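Local atomic coordinates of DUF5063 domain-containing protein (Bacteroides fragilis, PDB entry 3NRH), a protein that is of unknown function but belongs to the DUF5063 family and folds into a predominantly alpha-helical bundle. Residues Glu60-Glu65 / Met138-Ala143; Lys11-Phe16 / Ser54-Cys59; Glu68-Glu73 / Asp122-Ile127. One frame throughout, in Å; residues are numbered along the deposited sequence.

In the fold
All three contacts involve the long connection between helix 35-54 and helix 73-87, which meets a different helix in each: the start of helix 11-28 in contact 2, helix 135-169 in contact 1, and helix 112-131 in contact 3. Contacts 1 and 2 are partly buried, whereas contact 3 lies at the surface. Their chemistry differs accordingly. Contact 2 is mainly apolar packing, while contacts 1 and 3 each centre on a helix aspartate taking two consecutive loop N-H groups, with waters added in contact 3. The helices carrying the contacts pack on one another in the interior: Leu142 touches Val13 and Cys59, and Phe126 touches both Leu142 and Phe16.

Contact 1: Glu60-Glu65 / Met138-Ala143; sequences EMIGDE and MNDSLA
The chain at Met61 runs past Asp140 with the two CA atoms 5.5 Å apart, in an irregular course that turns at Gly63, while 138-143 is regular helix. A helix aspartate here takes two consecutive loop N-H groups, one on each carboxylate oxygen: in this predominantly helical fold, the connection between helix 35-54 and helix 73-87 is pinned where it passes helix 135-169. Both oxygens of Asp140 work. OD1 receives Ile62 N at 3.0 Å, with an N-H...O angle of 164°, and OD2 receives Gly63 N at 2.9 Å along a more bent path of 136°. Each oxygen is met on its syn side, somewhat out of the carboxylate plane, and the two neighbouring amides together hold the group against rotation. The first torsion of Asp140 (chi1 -76°) puts CG beside the backbone N, anti to the carbonyl carbon, and brings the carboxylate to the loop amides.

Met61, a selenomethionine, folds over this carboxylate. Its chain bends at both outer torsions and comes back to cross Asp140 at about a right angle. Nearly one turn further along the helix, Ala143 CB packs on the selenium of Met61 at 3.7 Å. Ile62 packs across Asn139 and Asp140, its CG1 close to both, and Pro67 also touches Asp140. One pairing is unfavourable: Asp140 OD2 and the carbonyl oxygen of Gly63, two acceptors that would be expected to repel, stand 2.9 Å apart.

Contact 2: Lys11-Phe16 / Ser54-Cys59; sequences KNVIEF and SMLPKC
Leu56 meets the helix segment 11-16 with both of its methyls, and this belongs to the tight part of the contact. CD1 stands over the face of the Phe16 ring in a CH-pi contact, 4.0 Å from the ring centroid and 12° off the normal. CD2 turns to Phe16 CB at 3.6 Å and to the backbone oxygen of Asn12 at 3.7 Å. With CG anti to the Phe16 backbone N (chi1 178°), the ring lies with one face to Leu56 CD1, and it also touches Leu49 and Ala53 of helix 35-54. Alongside, the Pro57 ring presses its CD on Val13 CG2 at 3.8 Å, and Leu142 of helix 135-169 also packs on Val13. Asn12 sits close against the Met55 carbonyl, although its OD1 and Met55 O, 3.2 Å apart, are both acceptors and make no bond.

The Met55 side chain is the loose part: its selenomethionine methyl comes no closer than 4.2 Å, from CE to Asn12 ND2. Hydrogen bonds to the loop come instead from Gln146 of helix 135-169, whose NE2 bonds Pro57 O while its OE1 bonds Cys59 N. Between these two segments, then, cohesion rests on shape and apolar contact where helix 35-54 gives way to the loop.

Contact 3: Glu68-Glu73 / Asp122-Ile127; sequences ETYVTE and DIKDFI
Tyr70 and Val71 both send their backbone N-H to one atom, OD1 of Asp125. Val71 N lies 2.9 Å from OD1 and approaches nearly along the C-O axis, in an almost straight bond (176°), whereas Tyr70 N, at 3.0 Å from the same oxygen, comes from above the carboxylate plane, 54° out of it. The second oxygen faces water: water 3 donates to Asp125 OD2 at 2.7 Å and also to the carbonyl of Val71, closing a bridge beside the direct bonds. Two more waters lie within reach of the carbonyls of both Glu68 and Asp125, but their protons cannot serve every acceptor around them, and the link from water 1 to Asp125 is weak.

This pairing fastens the last residues of the connection to helix 112-131 just before helix 73-87 begins. Thr72 is the N-cap of that helix, its OG1 accepting from Ile75 N, so the carboxylate grip sits right beside a helix start.

Farther out, the packing turns to Lys124. Its CG is anti to the backbone N, and a bend at chi2 (65°) carries the chain across one face of the Tyr70 ring. CE lies 3.6 Å from the ring centroid in a CH-pi contact, while NZ, 4.7 Å from that centroid, adds a cation-pi interaction as it reaches on to a salt bridge with Glu28. Phe128 meets the same tyrosine edge-to-face. Val71 places CG2 4.0 Å from Lys124 CB, and Thr69 rests its CG2 3.6 Å from Asp125 OD2.

Contact 1: Glu60-Glu65 / Met138-Ala143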
ATOM      1  N   GLU A  60     -16.383  19.065  -0.439  1.00 40.69           N
ATOM      2  CA  GLU A  60     -17.674  19.303   0.194  1.00 39.31           C
ATOM      3  C   GLU A  60     -18.809  19.001  -0.781  1.00 40.46           C
ATOM      4  O   GLU A  60     -18.702  19.275  -1.970  1.00 37.47           O
ATOM      5  CB  GLU A  60     -17.779  20.759   0.650  1.00 43.18           C
ATOM      6  CG  GLU A  60     -17.664  21.768  -0.487  1.00 50.78           C
ATOM      7  CD  GLU A  60     -17.923  23.195  -0.040  1.00 56.78           C
ATOM      8  OE1 GLU A  60     -17.231  23.668   0.889  1.00 59.68           O
ATOM      9  OE2 GLU A  60     -18.818  23.845  -0.621  1.00 62.36           O
HETATM   10  N   MSE A  61     -19.894  18.434  -0.271  1.00 44.10           N
HETATM   11  CA  MSE A  61     -21.059  18.116  -1.090  1.00 44.40           C
HETATM   12  C   MSE A  61     -21.775  19.408  -1.494  1.00 45.79           C
HETATM   13  O   MSE A  61     -21.951  20.299  -0.668  1.00 46.54           O
HETATM   14  CB  MSE A  61     -22.034  17.252  -0.287  1.00 46.86           C
HETATM   15  CG  MSE A  61     -21.645  15.779  -0.176  1.00 52.45           C
HETATM   16 SE   MSE A  61     -21.464  14.980  -1.918  1.00 57.42          SE
HETATM   17  CE  MSE A  61     -23.105  15.581  -2.733  1.00 59.86           C
ATOM     18  N   ILE A  62     -22.144  19.535  -2.768  1.00 47.25           N
ATOM     19  CA  ILE A  62     -22.898  20.702  -3.252  1.00 48.60           C
ATOM     20  C   ILE A  62     -24.348  20.231  -3.218  1.00 54.85           C
ATOM     21  O   ILE A  62     -25.259  20.960  -2.856  1.00 59.90           O
ATOM     22  CB  ILE A  62     -22.569  21.045  -4.724  1.00 48.92           C
ATOM     23  CG1 ILE A  62     -21.097  21.439  -4.863  1.00 48.83           C
ATOM     24  CG2 ILE A  62     -23.562  22.071  -5.273  1.00 47.39           C
ATOM     25  CD1 ILE A  62     -20.581  22.397  -3.860  1.00 52.98           C
ATOM     26  N   GLY A  63     -24.537  18.975  -3.595  1.00 55.74           N
ATOM     27  CA  GLY A  63     -25.860  18.404  -3.622  1.00 53.09           C
ATOM     28  C   GLY A  63     -26.482  18.688  -4.968  1.00 52.55           C
ATOM     29  O   GLY A  63     -25.834  18.534  -6.015  1.00 60.23           O
ATOM     30  N   ASP A  64     -27.727  19.148  -4.933  1.00 45.52           N
ATOM     31  CA  ASP A  64     -28.483  19.409  -6.139  1.00 49.67           C
ATOM     32  C   ASP A  64     -28.700  18.040  -6.716  1.00 49.59           C
ATOM     33  O   ASP A  64     -29.151  17.117  -6.054  1.00 58.42           O
ATOM     34  CB  ASP A  64     -27.696  20.226  -7.166  1.00 51.73           C
ATOM     35  CG  ASP A  64     -28.110  21.672  -7.216  1.00 58.40           C
ATOM     36  OD1 ASP A  64     -27.449  22.473  -6.530  1.00 58.17           O
ATOM     37  OD2 ASP A  64     -29.075  22.014  -7.941  1.00 64.06           O
ATOM     38  N   GLU A  65     -28.277  17.928  -7.961  1.00 31.63           N
ATOM     39  CA  GLU A  65     -28.387  16.746  -8.808  1.00 27.28           C
ATOM     40  C   GLU A  65     -27.458  15.592  -8.435  1.00 21.52           C
ATOM     41  O   GLU A  65     -26.260  15.773  -8.236  1.00 20.68           O
ATOM     42  CB  GLU A  65     -28.066  17.181 -10.221  1.00 25.70           C
ATOM     43  CG  GLU A  65     -28.311  16.206 -11.309  1.00 34.37           C
ATOM     44  CD  GLU A  65     -27.786  16.756 -12.606  1.00 43.54           C
ATOM     45  OE1 GLU A  65     -27.923  17.983 -12.799  1.00 42.19           O
ATOM     46  OE2 GLU A  65     -27.236  15.991 -13.428  1.00 35.17           O
HETATM   47  N   MSE A 138     -19.181  16.330 -10.994  1.00 16.31           N
HETATM   48  CA  MSE A 138     -17.787  15.910 -10.978  1.00 18.57           C
HETATM   49  C   MSE A 138     -17.317  16.125  -9.544  1.00 23.96           C
HETATM   50  O   MSE A 138     -16.609  15.295  -8.967  1.00 19.73           O
HETATM   51  CB  MSE A 138     -16.942  16.768 -11.929  1.00 18.40           C
HETATM   52  CG  MSE A 138     -17.137  16.463 -13.409  1.00 24.72           C
HETATM   53 SE   MSE A 138     -16.134  17.683 -14.546  1.00 32.65          SE
HETATM   54  CE  MSE A 138     -14.372  16.962 -14.269  1.00 21.82           C
ATOM     55  N   ASN A 139     -17.731  17.247  -8.965  1.00 17.32           N
ATOM     56  CA  ASN A 139     -17.354  17.572  -7.598  1.00 17.58           C
ATOM     57  C   ASN A 139     -18.005  16.637  -6.590  1.00 18.59           C
ATOM     58  O   ASN A 139     -17.341  16.129  -5.683  1.00 16.59           O
ATOM     59  CB  ASN A 139     -17.728  19.018  -7.270  1.00 20.30           C
ATOM     60  CG  ASN A 139     -17.473  19.365  -5.818  1.00 18.42           C
ATOM     61  OD1 ASN A 139     -18.290  19.072  -4.945  1.00 27.66           O
ATOM     62  ND2 ASN A 139     -16.329  19.972  -5.550  1.00 21.53           N
ATOM     63  N   ASP A 140     -19.306  16.409  -6.748  1.00 18.05           N
ATOM     64  CA  ASP A 140     -20.028  15.538  -5.830  1.00 17.48           C
ATOM     65  C   ASP A 140     -19.592  14.084  -5.911  1.00 15.34           C
ATOM     66  O   ASP A 140     -19.506  13.409  -4.885  1.00 15.22           O
ATOM     67  CB  ASP A 140     -21.536  15.669  -6.058  1.00 16.54           C
ATOM     68  CG  ASP A 140     -22.094  16.951  -5.461  1.00 37.06           C
ATOM     69  OD1 ASP A 140     -21.278  17.809  -5.058  1.00 26.99           O
ATOM     70  OD2 ASP A 140     -23.334  17.104  -5.393  1.00 32.90           O
ATOM     71  N   SER A 141     -19.300  13.594  -7.115  1.00 14.09           N
ATOM     72  CA  SER A 141     -18.856  12.206  -7.250  1.00 15.12           C
ATOM     73  C   SER A 141     -17.511  12.047  -6.541  1.00 16.44           C
ATOM     74  O   SER A 141     -17.237  11.012  -5.932  1.00 12.15           O
ATOM     75  CB  SER A 141     -18.737  11.801  -8.730  1.00 20.27           C
ATOM     76  OG  SER A 141     -17.771  12.573  -9.431  1.00 18.89           O
ATOM     77  N   LEU A 142     -16.679  13.082  -6.613  1.00 12.04           N
ATOM     78  CA  LEU A 142     -15.374  13.057  -5.952  1.00 15.53           C
ATOM     79  C   LEU A 142     -15.571  13.029  -4.437  1.00 13.03           C
ATOM     80  O   LEU A 142     -14.967  12.218  -3.732  1.00 13.38           O
ATOM     81  CB  LEU A 142     -14.556  14.294  -6.329  1.00 14.33           C
ATOM     82  CG  LEU A 142     -13.228  14.444  -5.586  1.00 16.99           C
ATOM     83  CD1 LEU A 142     -12.324  13.277  -5.942  1.00 24.68           C
ATOM     84  CD2 LEU A 142     -12.564  15.769  -5.950  1.00 25.72           C
ATOM     85  N   ALA A 143     -16.422  13.922  -3.939  1.00 15.66           N
ATOM     86  CA  ALA A 143     -16.703  13.994  -2.507  1.00 11.94           C
ATOM     87  C   ALA A 143     -17.210  12.652  -1.979  1.00 14.53           C
ATOM     88  O   ALA A 143     -16.789  12.197  -0.920  1.00 12.99           O
ATOM     89  CB  ALA A 143     -17.731  15.093  -2.226  1.00 14.84           C
TER

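Contact 2: Lys11-Phe16 / Ser54-Cys59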
ATOM      1  N   LYS A  11      -4.265  19.354  -8.385  1.00 25.43           N
ATOM      2  CA  LYS A  11      -3.209  18.495  -8.915  1.00 26.40           C
ATOM      3  C   LYS A  11      -3.317  17.071  -8.369  1.00 21.53           C
ATOM      4  O   LYS A  11      -3.026  16.101  -9.071  1.00 15.16           O
ATOM      5  CB  LYS A  11      -1.837  19.080  -8.564  1.00 27.82           C
ATOM      6  CG  LYS A  11      -1.509  19.070  -7.075  1.00 28.04           C
ATOM      7  CD  LYS A  11      -0.239  19.863  -6.779  1.00 28.58           C
ATOM      8  CE  LYS A  11       0.283  19.591  -5.376  1.00 30.45           C
ATOM      9  NZ  LYS A  11      -0.727  19.873  -4.324  1.00 41.32           N
ATOM     10  N   ASN A  12      -3.732  16.955  -7.112  1.00 22.59           N
ATOM     11  CA  ASN A  12      -3.878  15.656  -6.466  1.00 24.08           C
ATOM     12  C   ASN A  12      -5.093  14.921  -7.019  1.00 19.34           C
ATOM     13  O   ASN A  12      -5.113  13.689  -7.087  1.00 16.68           O
ATOM     14  CB  ASN A  12      -4.016  15.842  -4.954  1.00 17.38           C
ATOM     15  CG  ASN A  12      -2.737  16.347  -4.309  1.00 27.77           C
ATOM     16  OD1 ASN A  12      -2.770  17.159  -3.387  1.00 31.96           O
ATOM     17  ND2 ASN A  12      -1.602  15.856  -4.788  1.00 20.14           N
ATOM     18  N   VAL A  13      -6.111  15.678  -7.412  1.00 16.34           N
ATOM     19  CA  VAL A  13      -7.307  15.068  -7.972  1.00 12.26           C
ATOM     20  C   VAL A  13      -6.966  14.426  -9.317  1.00 16.08           C
ATOM     21  O   VAL A  13      -7.352  13.288  -9.591  1.00 13.19           O
ATOM     22  CB  VAL A  13      -8.428  16.109  -8.159  1.00 18.06           C
ATOM     23  CG1 VAL A  13      -9.584  15.497  -8.932  1.00 16.90           C
ATOM     24  CG2 VAL A  13      -8.909  16.592  -6.801  1.00 14.36           C
ATOM     25  N   ILE A  14      -6.230  15.157 -10.150  1.00 14.11           N
ATOM     26  CA  ILE A  14      -5.827  14.657 -11.465  1.00 15.96           C
ATOM     27  C   ILE A  14      -5.046  13.345 -11.375  1.00 15.64           C
ATOM     28  O   ILE A  14      -5.329  12.394 -12.103  1.00 12.22           O
ATOM     29  CB  ILE A  14      -4.955  15.699 -12.206  1.00 21.81           C
ATOM     30  CG1 ILE A  14      -5.733  17.008 -12.345  1.00 28.67           C
ATOM     31  CG2 ILE A  14      -4.531  15.163 -13.574  1.00 17.59           C
ATOM     32  CD1 ILE A  14      -7.068  16.855 -13.038  1.00 31.84           C
ATOM     33  N   GLU A  15      -4.060  13.294 -10.487  1.00 14.35           N
ATOM     34  CA  GLU A  15      -3.269  12.082 -10.336  1.00 14.63           C
ATOM     35  C   GLU A  15      -4.126  10.929  -9.820  1.00 11.59           C
ATOM     36  O   GLU A  15      -3.892   9.778 -10.178  1.00 13.62           O
ATOM     37  CB  GLU A  15      -2.086  12.321  -9.401  1.00 18.84           C
ATOM     38  CG  GLU A  15      -1.119  13.372  -9.918  1.00 31.50           C
ATOM     39  CD  GLU A  15       0.238  13.293  -9.254  1.00 41.77           C
ATOM     40  OE1 GLU A  15       0.291  13.197  -8.009  1.00 37.04           O
ATOM     41  OE2 GLU A  15       1.253  13.331  -9.983  1.00 47.25           O
ATOM     42  N   PHE A  16      -5.114  11.236  -8.984  1.00 10.73           N
ATOM     43  CA  PHE A  16      -6.003  10.195  -8.470  1.00 12.30           C
ATOM     44  C   PHE A  16      -6.832   9.640  -9.631  1.00 10.21           C
ATOM     45  O   PHE A  16      -6.991   8.427  -9.771  1.00  9.82           O
ATOM     46  CB  PHE A  16      -6.936  10.758  -7.394  1.00 11.92           C
ATOM     47  CG  PHE A  16      -7.915   9.748  -6.855  1.00  8.44           C
ATOM     48  CD1 PHE A  16      -7.466   8.625  -6.162  1.00 11.22           C
ATOM     49  CD2 PHE A  16      -9.280   9.906  -7.062  1.00  9.84           C
ATOM     50  CE1 PHE A  16      -8.372   7.671  -5.683  1.00 15.14           C
ATOM     51  CE2 PHE A  16     -10.192   8.961  -6.588  1.00 17.11           C
ATOM     52  CZ  PHE A  16      -9.736   7.842  -5.898  1.00 17.24           C
ATOM     53  N   SER A  54      -5.333   9.069  -0.396  1.00 13.22           N
ATOM     54  CA  SER A  54      -4.938   9.688   0.865  1.00 15.38           C
ATOM     55  C   SER A  54      -4.468  11.125   0.685  1.00 16.09           C
ATOM     56  O   SER A  54      -4.497  11.911   1.629  1.00 13.33           O
ATOM     57  CB  SER A  54      -3.810   8.881   1.521  1.00 15.11           C
ATOM     58  OG  SER A  54      -4.213   7.546   1.774  1.00 16.70           O
HETATM   59  N   MSE A  55      -4.036  11.464  -0.526  1.00 14.21           N
HETATM   60  CA  MSE A  55      -3.539  12.807  -0.812  1.00 17.40           C
HETATM   61  C   MSE A  55      -4.568  13.765  -1.391  1.00 19.31           C
HETATM   62  O   MSE A  55      -4.251  14.921  -1.690  1.00 21.62           O
HETATM   63  CB  MSE A  55      -2.342  12.719  -1.757  1.00 17.70           C
HETATM   64  CG  MSE A  55      -1.147  12.026  -1.127  1.00 24.50           C
HETATM   65 SE   MSE A  55       0.331  11.846  -2.352  1.00 43.48          SE
HETATM   66  CE  MSE A  55       1.008  13.660  -2.279  1.00 39.00           C
ATOM     67  N   LEU A  56      -5.799  13.292  -1.544  1.00 18.80           N
ATOM     68  CA  LEU A  56      -6.866  14.120  -2.088  1.00 20.13           C
ATOM     69  C   LEU A  56      -7.174  15.299  -1.179  1.00 23.72           C
ATOM     70  O   LEU A  56      -6.986  15.225   0.033  1.00 17.88           O
ATOM     71  CB  LEU A  56      -8.133  13.287  -2.281  1.00 14.78           C
ATOM     72  CG  LEU A  56      -8.087  12.284  -3.438  1.00 10.70           C
ATOM     73  CD1 LEU A  56      -9.347  11.436  -3.445  1.00 15.39           C
ATOM     74  CD2 LEU A  56      -7.942  13.040  -4.751  1.00 11.17           C
ATOM     75  N   PRO A  57      -7.626  16.418  -1.762  1.00 24.46           N
ATOM     76  CA  PRO A  57      -7.955  17.596  -0.955  1.00 22.86           C
ATOM     77  C   PRO A  57      -9.344  17.421  -0.350  1.00 26.00           C
ATOM     78  O   PRO A  57     -10.100  16.539  -0.758  1.00 26.14           O
ATOM     79  CB  PRO A  57      -7.897  18.730  -1.971  1.00 26.82           C
ATOM     80  CG  PRO A  57      -8.404  18.076  -3.214  1.00 25.31           C
ATOM     81  CD  PRO A  57      -7.683  16.734  -3.202  1.00 25.38           C
ATOM     82  N   LYS A  58      -9.675  18.258   0.627  1.00 30.21           N
ATOM     83  CA  LYS A  58     -10.975  18.194   1.281  1.00 33.48           C
ATOM     84  C   LYS A  58     -12.081  18.614   0.317  1.00 27.72           C
ATOM     85  O   LYS A  58     -12.017  19.683  -0.288  1.00 31.33           O
ATOM     86  CB  LYS A  58     -10.980  19.099   2.516  1.00 36.40           C
ATOM     87  CG  LYS A  58     -10.039  18.630   3.618  1.00 50.17           C
ATOM     88  CD  LYS A  58      -9.814  19.700   4.679  1.00 51.68           C
ATOM     89  CE  LYS A  58      -8.981  20.852   4.134  1.00 48.11           C
ATOM     90  NZ  LYS A  58      -8.648  21.847   5.192  1.00 52.21           N
ATOM     91  N   CYS A  59     -13.089  17.760   0.178  1.00 30.47           N
ATOM     92  CA  CYS A  59     -14.208  18.034  -0.718  1.00 39.64           C
ATOM     93  C   CYS A  59     -15.518  18.184   0.048  1.00 40.15           C
ATOM     94  O   CYS A  59     -15.741  17.516   1.056  1.00 45.06           O
ATOM     95  CB  CYS A  59     -14.343  16.907  -1.745  1.00 39.17           C
ATOM     96  SG  CYS A  59     -12.867  16.649  -2.750  1.00 48.10           S
TER

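Contact 3: Glu68-Glu73 / Asp122-Ile127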
ATOM      1  N   GLU A  68     -24.542  10.537 -11.994  1.00 19.52           N
ATOM      2  CA  GLU A  68     -24.972   9.310 -12.659  1.00 25.29           C
ATOM      3  C   GLU A  68     -24.182   8.152 -12.065  1.00 24.43           C
ATOM      4  O   GLU A  68     -23.057   8.332 -11.605  1.00 24.91           O
ATOM      5  CB  GLU A  68     -24.692   9.377 -14.168  1.00 24.85           C
ATOM      6  CG  GLU A  68     -25.742  10.106 -14.995  1.00 39.01           C
ATOM      7  CD  GLU A  68     -25.414  10.099 -16.481  1.00 48.46           C
ATOM      8  OE1 GLU A  68     -25.118   9.010 -17.022  1.00 43.27           O
ATOM      9  OE2 GLU A  68     -25.457  11.179 -17.110  1.00 43.96           O
ATOM     10  N   THR A  69     -24.777   6.968 -12.066  1.00 23.50           N
ATOM     11  CA  THR A  69     -24.114   5.783 -11.546  1.00 23.21           C
ATOM     12  C   THR A  69     -23.775   4.890 -12.733  1.00 24.10           C
ATOM     13  O   THR A  69     -24.456   4.925 -13.756  1.00 25.21           O
ATOM     14  CB  THR A  69     -25.032   5.013 -10.567  1.00 32.02           C
ATOM     15  OG1 THR A  69     -25.294   5.829  -9.420  1.00 35.97           O
ATOM     16  CG2 THR A  69     -24.372   3.722 -10.113  1.00 34.95           C
ATOM     17  N   TYR A  70     -22.712   4.107 -12.611  1.00 14.88           N
ATOM     18  CA  TYR A  70     -22.322   3.221 -13.694  1.00 16.23           C
ATOM     19  C   TYR A  70     -22.535   1.758 -13.341  1.00 14.97           C
ATOM     20  O   TYR A  70     -23.173   1.014 -14.087  1.00 17.91           O
ATOM     21  CB  TYR A  70     -20.842   3.411 -14.056  1.00 12.99           C
ATOM     22  CG  TYR A  70     -20.374   2.447 -15.129  1.00 14.68           C
ATOM     23  CD1 TYR A  70     -20.436   2.785 -16.481  1.00 16.40           C
ATOM     24  CD2 TYR A  70     -19.904   1.178 -14.793  1.00 10.94           C
ATOM     25  CE1 TYR A  70     -20.042   1.880 -17.470  1.00 15.95           C
ATOM     26  CE2 TYR A  70     -19.512   0.268 -15.772  1.00 14.14           C
ATOM     27  CZ  TYR A  70     -19.578   0.623 -17.106  1.00 14.69           C
ATOM     28  OH  TYR A  70     -19.155  -0.274 -18.070  1.00 13.95           O
ATOM     29  N   VAL A  71     -21.990   1.352 -12.198  1.00 13.71           N
ATOM     30  CA  VAL A  71     -22.062  -0.037 -11.767  1.00 16.43           C
ATOM     31  C   VAL A  71     -23.451  -0.570 -11.434  1.00 17.22           C
ATOM     32  O   VAL A  71     -24.116  -0.094 -10.515  1.00 24.05           O
ATOM     33  CB  VAL A  71     -21.124  -0.283 -10.563  1.00 17.30           C
ATOM     34  CG1 VAL A  71     -21.173  -1.746 -10.150  1.00 14.15           C
ATOM     35  CG2 VAL A  71     -19.700   0.110 -10.933  1.00 18.12           C
ATOM     36  N   THR A  72     -23.869  -1.571 -12.199  1.00 17.44           N
ATOM     37  CA  THR A  72     -25.152  -2.229 -12.011  1.00 20.55           C
ATOM     38  C   THR A  72     -24.853  -3.590 -11.387  1.00 23.39           C
ATOM     39  O   THR A  72     -23.692  -3.988 -11.285  1.00 18.61           O
ATOM     40  CB  THR A  72     -25.866  -2.454 -13.357  1.00 24.77           C
ATOM     41  OG1 THR A  72     -25.079  -3.330 -14.177  1.00 21.66           O
ATOM     42  CG2 THR A  72     -26.064  -1.129 -14.079  1.00 22.22           C
ATOM     43  N   GLU A  73     -25.889  -4.307 -10.966  1.00 20.65           N
ATOM     44  CA  GLU A  73     -25.683  -5.622 -10.367  1.00 23.16           C
ATOM     45  C   GLU A  73     -24.981  -6.558 -11.352  1.00 16.29           C
ATOM     46  O   GLU A  73     -24.116  -7.346 -10.967  1.00 18.85           O
ATOM     47  CB  GLU A  73     -27.026  -6.231  -9.948  1.00 23.81           C
ATOM     48  CG  GLU A  73     -26.907  -7.567  -9.227  1.00 33.34           C
ATOM     49  CD  GLU A  73     -26.028  -7.491  -7.991  1.00 46.18           C
ATOM     50  OE1 GLU A  73     -26.263  -6.606  -7.144  1.00 58.94           O
ATOM     51  OE2 GLU A  73     -25.104  -8.322  -7.865  1.00 52.60           O
ATOM     52  N   ASP A 122     -16.978   1.724  -6.175  1.00 15.18           N
ATOM     53  CA  ASP A 122     -16.783   3.125  -5.811  1.00 13.72           C
ATOM     54  C   ASP A 122     -15.889   3.880  -6.788  1.00 10.39           C
ATOM     55  O   ASP A 122     -16.199   5.005  -7.173  1.00 13.61           O
ATOM     56  CB  ASP A 122     -16.209   3.248  -4.401  1.00 16.75           C
ATOM     57  CG  ASP A 122     -17.281   3.551  -3.365  1.00 26.30           C
ATOM     58  OD1 ASP A 122     -17.984   4.580  -3.510  1.00 29.26           O
ATOM     59  OD2 ASP A 122     -17.421   2.766  -2.408  1.00 22.06           O
ATOM     60  N   ILE A 123     -14.790   3.263  -7.203  1.00 10.51           N
ATOM     61  CA  ILE A 123     -13.868   3.933  -8.122  1.00  9.66           C
ATOM     62  C   ILE A 123     -14.468   4.140  -9.515  1.00 10.38           C
ATOM     63  O   ILE A 123     -14.374   5.230 -10.081  1.00  8.98           O
ATOM     64  CB  ILE A 123     -12.546   3.148  -8.258  1.00  9.53           C
ATOM     65  CG1 ILE A 123     -11.952   2.887  -6.868  1.00 12.27           C
ATOM     66  CG2 ILE A 123     -11.548   3.944  -9.110  1.00 11.35           C
ATOM     67  CD1 ILE A 123     -11.671   4.148  -6.071  1.00 16.35           C
ATOM     68  N   LYS A 124     -15.089   3.097 -10.063  1.00  8.82           N
ATOM     69  CA  LYS A 124     -15.686   3.178 -11.398  1.00  9.26           C
ATOM     70  C   LYS A 124     -16.814   4.209 -11.478  1.00 12.01           C
ATOM     71  O   LYS A 124     -16.917   4.952 -12.458  1.00 11.88           O
ATOM     72  CB  LYS A 124     -16.218   1.807 -11.821  1.00 10.23           C
ATOM     73  CG  LYS A 124     -16.835   1.763 -13.222  1.00 15.65           C
ATOM     74  CD  LYS A 124     -15.806   2.046 -14.311  1.00 11.40           C
ATOM     75  CE  LYS A 124     -16.417   1.889 -15.703  1.00 13.76           C
ATOM     76  NZ  LYS A 124     -15.395   2.051 -16.786  1.00 13.89           N
ATOM     77  N   ASP A 125     -17.665   4.254 -10.457  1.00 10.37           N
ATOM     78  CA  ASP A 125     -18.767   5.216 -10.458  1.00 13.24           C
ATOM     79  C   ASP A 125     -18.214   6.634 -10.503  1.00 14.32           C
ATOM     80  O   ASP A 125     -18.753   7.507 -11.190  1.00 13.54           O
ATOM     81  CB  ASP A 125     -19.651   5.045  -9.217  1.00 13.48           C
ATOM     82  CG  ASP A 125     -20.612   3.874  -9.339  1.00 21.37           C
ATOM     83  OD1 ASP A 125     -20.745   3.316 -10.449  1.00 19.57           O
ATOM     84  OD2 ASP A 125     -21.250   3.519  -8.323  1.00 20.86           O
ATOM     85  N   PHE A 126     -17.124   6.851  -9.773  1.00 11.43           N
ATOM     86  CA  PHE A 126     -16.485   8.155  -9.727  1.00 11.20           C
ATOM     87  C   PHE A 126     -15.876   8.595 -11.069  1.00 12.39           C
ATOM     88  O   PHE A 126     -16.198   9.670 -11.574  1.00 13.33           O
ATOM     89  CB  PHE A 126     -15.392   8.165  -8.655  1.00 12.70           C
ATOM     90  CG  PHE A 126     -14.435   9.312  -8.787  1.00 17.11           C
ATOM     91  CD1 PHE A 126     -14.881  10.627  -8.678  1.00 19.07           C
ATOM     92  CD2 PHE A 126     -13.092   9.081  -9.069  1.00 15.36           C
ATOM     93  CE1 PHE A 126     -13.999  11.697  -8.852  1.00 22.10           C
ATOM     94  CE2 PHE A 126     -12.203  10.143  -9.244  1.00 17.76           C
ATOM     95  CZ  PHE A 126     -12.661  11.453  -9.135  1.00 21.48           C
ATOM     96  N   ILE A 127     -15.001   7.776 -11.647  1.00 10.97           N
ATOM     97  CA  ILE A 127     -14.357   8.173 -12.899  1.00 12.83           C
ATOM     98  C   ILE A 127     -15.299   8.278 -14.092  1.00 12.69           C
ATOM     99  O   ILE A 127     -15.057   9.072 -15.006  1.00  8.21           O
ATOM    100  CB  ILE A 127     -13.174   7.252 -13.265  1.00 12.16           C
ATOM    101  CG1 ILE A 127     -13.652   5.814 -13.459  1.00 10.41           C
ATOM    102  CG2 ILE A 127     -12.096   7.356 -12.186  1.00 16.80           C
ATOM    103  CD1 ILE A 127     -12.559   4.877 -13.954  1.00 20.05           C
TER
HETATM  104  O   HOH W   1     -20.971   8.013  -9.689  1.00 42.98           O
HETATM  105  O   HOH W   2     -21.124   6.514 -12.068  1.00 44.18           O
HETATM  106  O   HOH W   3     -23.022   1.525  -8.387  1.00 26.28           O